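Local coordinates for tryptophan halogenase (Shewanella frigidimarina, PDB 2PYX), which probably acts as an FAD-dependent monooxygenase of the tryptophan halogenase family, many of whose members halogenate aromatic substrates, at residues 55-67 against 166-178. Numbering follows the deposited sequence.
Sequences TIGVGEGTWPSMR and NNYGYHLNAAKFS
Arg-67 lays its CD over one face of the Tyr-168 ring, 3.6 Å from the ring centroid, a CH-pi contact with the ring turned 50° from the guanidinium. The arginine chain bends at chi3 (-65°), which brings the guanidinium edge to Tyr-168 O, where NE makes a weak bond at 3.1 Å, and NH2 to Asn-167 OD1 at 2.8 Å, also weak; NH1 is held by Tyr-162 O. Pro-64 CB abuts the same amide, crossing it at about a right angle. The hydroxyls of Tyr-168 and Tyr-170 both bond Glu-77. Farther along, strands 60-61 and 169-172 pair antiparallel within a mixed sheet of the flavin-dependent halogenase fold, with Glu-60 and Leu-172 exchanging two backbone bonds. Just past the strand, Thr-62 N donates to Tyr-170 O, and OG1, in place of a backbone carbonyl, accepts from Tyr-170 N (2.9 Å) while donating to Trp-63 O, from the opposite face to Met-66 N. Its CG2 meets Leu-172 CD2 at 3.6 Å. A valine in place of Thr-62 would probably leave Tyr-170 N without its acceptor and Trp-63 O with one donor fewer. Met-66, a selenomethionine, passes its SE obliquely by Phe-177 CZ at 3.9 Å, a Met-aromatic contact flanked by Ile-21 of helix 16-31. The side chain of His-171 comes within about 4 Å, nearest atoms, of that of Lys-89, the predicted active-site lysine, and bonds Thr-274.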
loop_
_atom_site.group_PDB
_atom_site.type_symbol
_atom_site.label_atom_id
_atom_site.label_comp_id
_atom_site.label_asym_id
_atom_site.label_seq_id
_atom_site.Cartn_x
_atom_site.Cartn_y
_atom_site.Cartn_z
ATOM N N THR A 55 -19.378 -0.700 -2.135
ATOM C CA THR A 55 -18.715 -0.566 -3.437
ATOM C C THR A 55 -17.805 -1.773 -3.680
ATOM O O THR A 55 -17.073 -2.198 -2.783
ATOM C CB THR A 55 -17.841 0.711 -3.512
ATOM O OG1 THR A 55 -18.630 1.866 -3.204
ATOM C CG2 THR A 55 -17.226 0.872 -4.906
ATOM N N ILE A 56 -17.864 -2.320 -4.892
ATOM C CA ILE A 56 -17.037 -3.465 -5.263
ATOM C C ILE A 56 -15.733 -2.975 -5.904
ATOM O O ILE A 56 -15.718 -1.955 -6.592
ATOM C CB ILE A 56 -17.778 -4.413 -6.243
ATOM N N GLY A 57 -14.646 -3.698 -5.657
ATOM C CA GLY A 57 -13.342 -3.402 -6.250
ATOM C C GLY A 57 -12.985 -4.499 -7.229
ATOM O O GLY A 57 -13.780 -5.433 -7.428
ATOM N N VAL A 58 -11.798 -4.391 -7.829
ATOM C CA VAL A 58 -11.310 -5.345 -8.843
ATOM C C VAL A 58 -9.906 -5.894 -8.539
ATOM O O VAL A 58 -9.249 -6.431 -9.425
ATOM C CB VAL A 58 -11.337 -4.734 -10.276
ATOM C CG1 VAL A 58 -12.760 -4.325 -10.635
ATOM C CG2 VAL A 58 -10.389 -3.516 -10.431
ATOM N N GLY A 59 -9.469 -5.804 -7.284
ATOM C CA GLY A 59 -8.184 -6.353 -6.857
ATOM C C GLY A 59 -7.338 -5.215 -6.294
ATOM O O GLY A 59 -7.364 -4.101 -6.821
ATOM N N GLU A 60 -6.570 -5.531 -5.247
ATOM C CA GLU A 60 -5.783 -4.557 -4.527
ATOM C C GLU A 60 -4.450 -5.175 -4.166
ATOM O O GLU A 60 -4.373 -6.398 -4.004
ATOM C CB GLU A 60 -6.510 -4.162 -3.243
ATOM C CG GLU A 60 -5.913 -2.952 -2.597
ATOM C CD GLU A 60 -6.827 -2.322 -1.556
ATOM O OE1 GLU A 60 -7.935 -2.846 -1.367
ATOM O OE2 GLU A 60 -6.433 -1.293 -0.953
ATOM N N GLY A 61 -3.405 -4.348 -4.111
ATOM C CA GLY A 61 -2.084 -4.771 -3.695
ATOM C C GLY A 61 -1.733 -4.376 -2.263
ATOM O O GLY A 61 -2.262 -3.410 -1.682
ATOM N N THR A 62 -0.764 -5.107 -1.719
ATOM C CA THR A 62 -0.225 -4.854 -0.386
ATOM C C THR A 62 1.276 -4.705 -0.416
ATOM O O THR A 62 1.926 -4.916 -1.436
ATOM C CB THR A 62 -0.570 -5.972 0.613
ATOM O OG1 THR A 62 0.400 -7.017 0.562
ATOM C CG2 THR A 62 -1.910 -6.541 0.364
ATOM N N TRP A 63 1.804 -4.316 0.736
ATOM C CA TRP A 63 3.245 -4.287 0.990
ATOM C C TRP A 63 3.574 -5.573 1.775
ATOM O O TRP A 63 2.680 -6.292 2.221
ATOM C CB TRP A 63 3.691 -2.968 1.707
ATOM C CG TRP A 63 3.878 -1.829 0.719
ATOM C CD1 TRP A 63 2.891 -1.184 0.024
ATOM C CD2 TRP A 63 5.120 -1.253 0.271
ATOM N NE1 TRP A 63 3.440 -0.238 -0.808
ATOM C CE2 TRP A 63 4.801 -0.254 -0.674
ATOM C CE3 TRP A 63 6.462 -1.468 0.585
ATOM C CZ2 TRP A 63 5.777 0.480 -1.336
ATOM C CZ3 TRP A 63 7.414 -0.715 -0.037
ATOM C CH2 TRP A 63 7.082 0.246 -0.977
ATOM N N PRO A 64 4.863 -5.844 1.948
ATOM C CA PRO A 64 5.241 -7.014 2.724
ATOM C C PRO A 64 4.804 -7.004 4.171
ATOM O O PRO A 64 4.750 -8.069 4.780
ATOM C CB PRO A 64 6.761 -7.010 2.625
ATOM C CG PRO A 64 7.079 -6.282 1.343
ATOM C CD PRO A 64 6.016 -5.207 1.283
ATOM N N SER A 65 4.489 -5.827 4.700
ATOM C CA SER A 65 3.921 -5.698 6.036
ATOM C C SER A 65 2.700 -6.597 6.244
ATOM O O SER A 65 2.450 -7.066 7.369
ATOM C CB SER A 65 3.541 -4.244 6.273
ATOM O OG SER A 65 2.746 -3.756 5.201
HETATM N N MSE A 66 1.973 -6.895 5.164
HETATM C CA MSE A 66 0.742 -7.653 5.282
HETATM C C MSE A 66 1.021 -9.065 5.772
HETATM O O MSE A 66 0.187 -9.661 6.449
HETATM C CB MSE A 66 0.001 -7.691 3.963
HETATM C CG MSE A 66 -1.400 -8.271 4.068
HETATM SE SE MSE A 66 -2.599 -7.403 5.355
HETATM C CE MSE A 66 -2.972 -5.818 4.333
ATOM N N ARG A 67 2.199 -9.595 5.457
ATOM C CA ARG A 67 2.567 -10.908 6.024
ATOM C C ARG A 67 2.549 -10.873 7.551
ATOM O O ARG A 67 2.015 -11.796 8.212
ATOM C CB ARG A 67 3.940 -11.368 5.514
ATOM C CG ARG A 67 4.053 -11.602 4.018
ATOM C CD ARG A 67 5.450 -12.103 3.587
ATOM N NE ARG A 67 6.455 -11.087 3.843
ATOM C CZ ARG A 67 7.205 -11.002 4.937
ATOM N NH1 ARG A 67 7.142 -11.934 5.865
ATOM N NH2 ARG A 67 8.043 -9.988 5.079
ATOM N N ASN A 166 12.547 -14.271 -1.374
ATOM C CA ASN A 166 12.612 -12.826 -1.614
ATOM C C ASN A 166 11.340 -12.192 -1.031
ATOM O O ASN A 166 10.281 -12.803 -1.083
ATOM C CB ASN A 166 12.698 -12.486 -3.097
ATOM C CG ASN A 166 14.104 -12.563 -3.638
ATOM O OD1 ASN A 166 15.042 -12.067 -3.032
ATOM N ND2 ASN A 166 14.240 -13.126 -4.827
ATOM N N ASN A 167 11.448 -10.997 -0.465
ATOM C CA ASN A 167 10.309 -10.392 0.257
ATOM C C ASN A 167 9.131 -10.167 -0.671
ATOM O O ASN A 167 9.298 -9.835 -1.856
ATOM C CB ASN A 167 10.706 -9.064 0.920
ATOM C CG ASN A 167 9.856 -8.710 2.149
ATOM O OD1 ASN A 167 8.955 -9.453 2.522
ATOM N ND2 ASN A 167 10.182 -7.599 2.799
ATOM N N TYR A 168 7.945 -10.322 -0.109
ATOM C CA TYR A 168 6.724 -10.258 -0.875
ATOM C C TYR A 168 5.569 -9.745 -0.054
ATOM O O TYR A 168 5.555 -9.864 1.165
ATOM C CB TYR A 168 6.358 -11.621 -1.472
ATOM C CG TYR A 168 5.917 -12.688 -0.499
ATOM C CD1 TYR A 168 6.853 -13.531 0.121
ATOM C CD2 TYR A 168 4.578 -12.904 -0.214
ATOM C CE1 TYR A 168 6.459 -14.507 0.999
ATOM C CE2 TYR A 168 4.177 -13.880 0.660
ATOM C CZ TYR A 168 5.115 -14.679 1.288
ATOM O OH TYR A 168 4.696 -15.675 2.160
ATOM N N GLY A 169 4.637 -9.110 -0.769
ATOM C CA GLY A 169 3.268 -8.893 -0.299
ATOM C C GLY A 169 2.315 -9.649 -1.218
ATOM O O GLY A 169 2.676 -10.659 -1.827
ATOM N N TYR A 170 1.102 -9.130 -1.349
ATOM C CA TYR A 170 0.055 -9.816 -2.084
ATOM C C TYR A 170 -0.718 -8.927 -3.060
ATOM O O TYR A 170 -0.793 -7.714 -2.907
ATOM C CB TYR A 170 -0.961 -10.443 -1.126
ATOM C CG TYR A 170 -0.344 -11.325 -0.048
ATOM C CD1 TYR A 170 -0.047 -12.660 -0.303
ATOM C CD2 TYR A 170 -0.104 -10.812 1.217
ATOM C CE1 TYR A 170 0.492 -13.469 0.689
ATOM C CE2 TYR A 170 0.455 -11.590 2.208
ATOM C CZ TYR A 170 0.742 -12.923 1.936
ATOM O OH TYR A 170 1.271 -13.709 2.937
ATOM N N HIS A 171 -1.315 -9.588 -4.047
ATOM C CA HIS A 171 -2.500 -9.087 -4.740
ATOM C C HIS A 171 -3.680 -9.887 -4.187
ATOM O O HIS A 171 -3.566 -11.110 -4.033
ATOM C CB HIS A 171 -2.388 -9.336 -6.239
ATOM C CG HIS A 171 -1.258 -8.616 -6.899
ATOM N ND1 HIS A 171 -0.364 -9.244 -7.743
ATOM C CD2 HIS A 171 -0.898 -7.309 -6.872
ATOM C CE1 HIS A 171 0.510 -8.354 -8.183
ATOM N NE2 HIS A 171 0.208 -7.173 -7.669
ATOM N N LEU A 172 -4.793 -9.212 -3.910
ATOM C CA LEU A 172 -5.926 -9.873 -3.258
ATOM C C LEU A 172 -7.255 -9.268 -3.687
ATOM O O LEU A 172 -7.291 -8.170 -4.229
ATOM C CB LEU A 172 -5.772 -9.816 -1.720
ATOM C CG LEU A 172 -5.642 -8.428 -1.051
ATOM C CD1 LEU A 172 -6.978 -7.677 -0.856
ATOM C CD2 LEU A 172 -4.945 -8.511 0.312
ATOM N N ASN A 173 -8.325 -10.011 -3.429
ATOM C CA ASN A 173 -9.703 -9.497 -3.554
ATOM C C ASN A 173 -10.088 -8.919 -2.183
ATOM O O ASN A 173 -10.198 -9.667 -1.197
ATOM C CB ASN A 173 -10.612 -10.664 -3.946
ATOM C CG ASN A 173 -12.088 -10.290 -4.031
ATOM O OD1 ASN A 173 -12.634 -9.578 -3.180
ATOM N ND2 ASN A 173 -12.772 -10.868 -5.038
ATOM N N ALA A 174 -10.255 -7.616 -2.094
ATOM C CA ALA A 174 -10.495 -6.981 -0.788
ATOM C C ALA A 174 -11.794 -7.393 -0.108
ATOM O O ALA A 174 -11.861 -7.492 1.132
ATOM C CB ALA A 174 -10.421 -5.470 -0.890
ATOM N N ALA A 175 -12.847 -7.594 -0.895
ATOM C CA ALA A 175 -14.119 -7.984 -0.302
ATOM C C ALA A 175 -14.004 -9.380 0.326
ATOM O O ALA A 175 -14.527 -9.647 1.412
ATOM C CB ALA A 175 -15.237 -7.969 -1.325
ATOM N N LYS A 176 -13.334 -10.283 -0.365
ATOM C CA LYS A 176 -13.135 -11.624 0.180
ATOM C C LYS A 176 -12.259 -11.597 1.431
ATOM O O LYS A 176 -12.483 -12.334 2.390
ATOM C CB LYS A 176 -12.552 -12.578 -0.871
ATOM C CG LYS A 176 -13.554 -12.927 -1.970
ATOM C CD LYS A 176 -12.974 -13.824 -3.019
ATOM C CE LYS A 176 -14.026 -14.151 -4.082
ATOM N NZ LYS A 176 -13.709 -15.443 -4.749
ATOM N N PHE A 177 -11.281 -10.691 1.441
ATOM C CA PHE A 177 -10.439 -10.507 2.613
ATOM C C PHE A 177 -11.257 -9.987 3.806
ATOM O O PHE A 177 -11.158 -10.505 4.898
ATOM C CB PHE A 177 -9.266 -9.574 2.240
ATOM C CG PHE A 177 -8.200 -9.397 3.306
ATOM C CD1 PHE A 177 -7.915 -10.384 4.242
ATOM C CD2 PHE A 177 -7.421 -8.245 3.291
ATOM C CE1 PHE A 177 -6.913 -10.194 5.201
ATOM C CE2 PHE A 177 -6.406 -8.069 4.239
ATOM C CZ PHE A 177 -6.177 -9.040 5.179
ATOM N N SER A 178 -12.077 -8.976 3.591
ATOM C CA SER A 178 -12.926 -8.437 4.643
ATOM C C SER A 178 -13.830 -9.528 5.217
ATOM O O SER A 178 -14.063 -9.582 6.420
ATOM C CB SER A 178 -13.773 -7.298 4.077
ATOM O OG SER A 178 -12.942 -6.218 3.727
HETATM O O HOH W 1 -13.333 -5.787 -3.453
#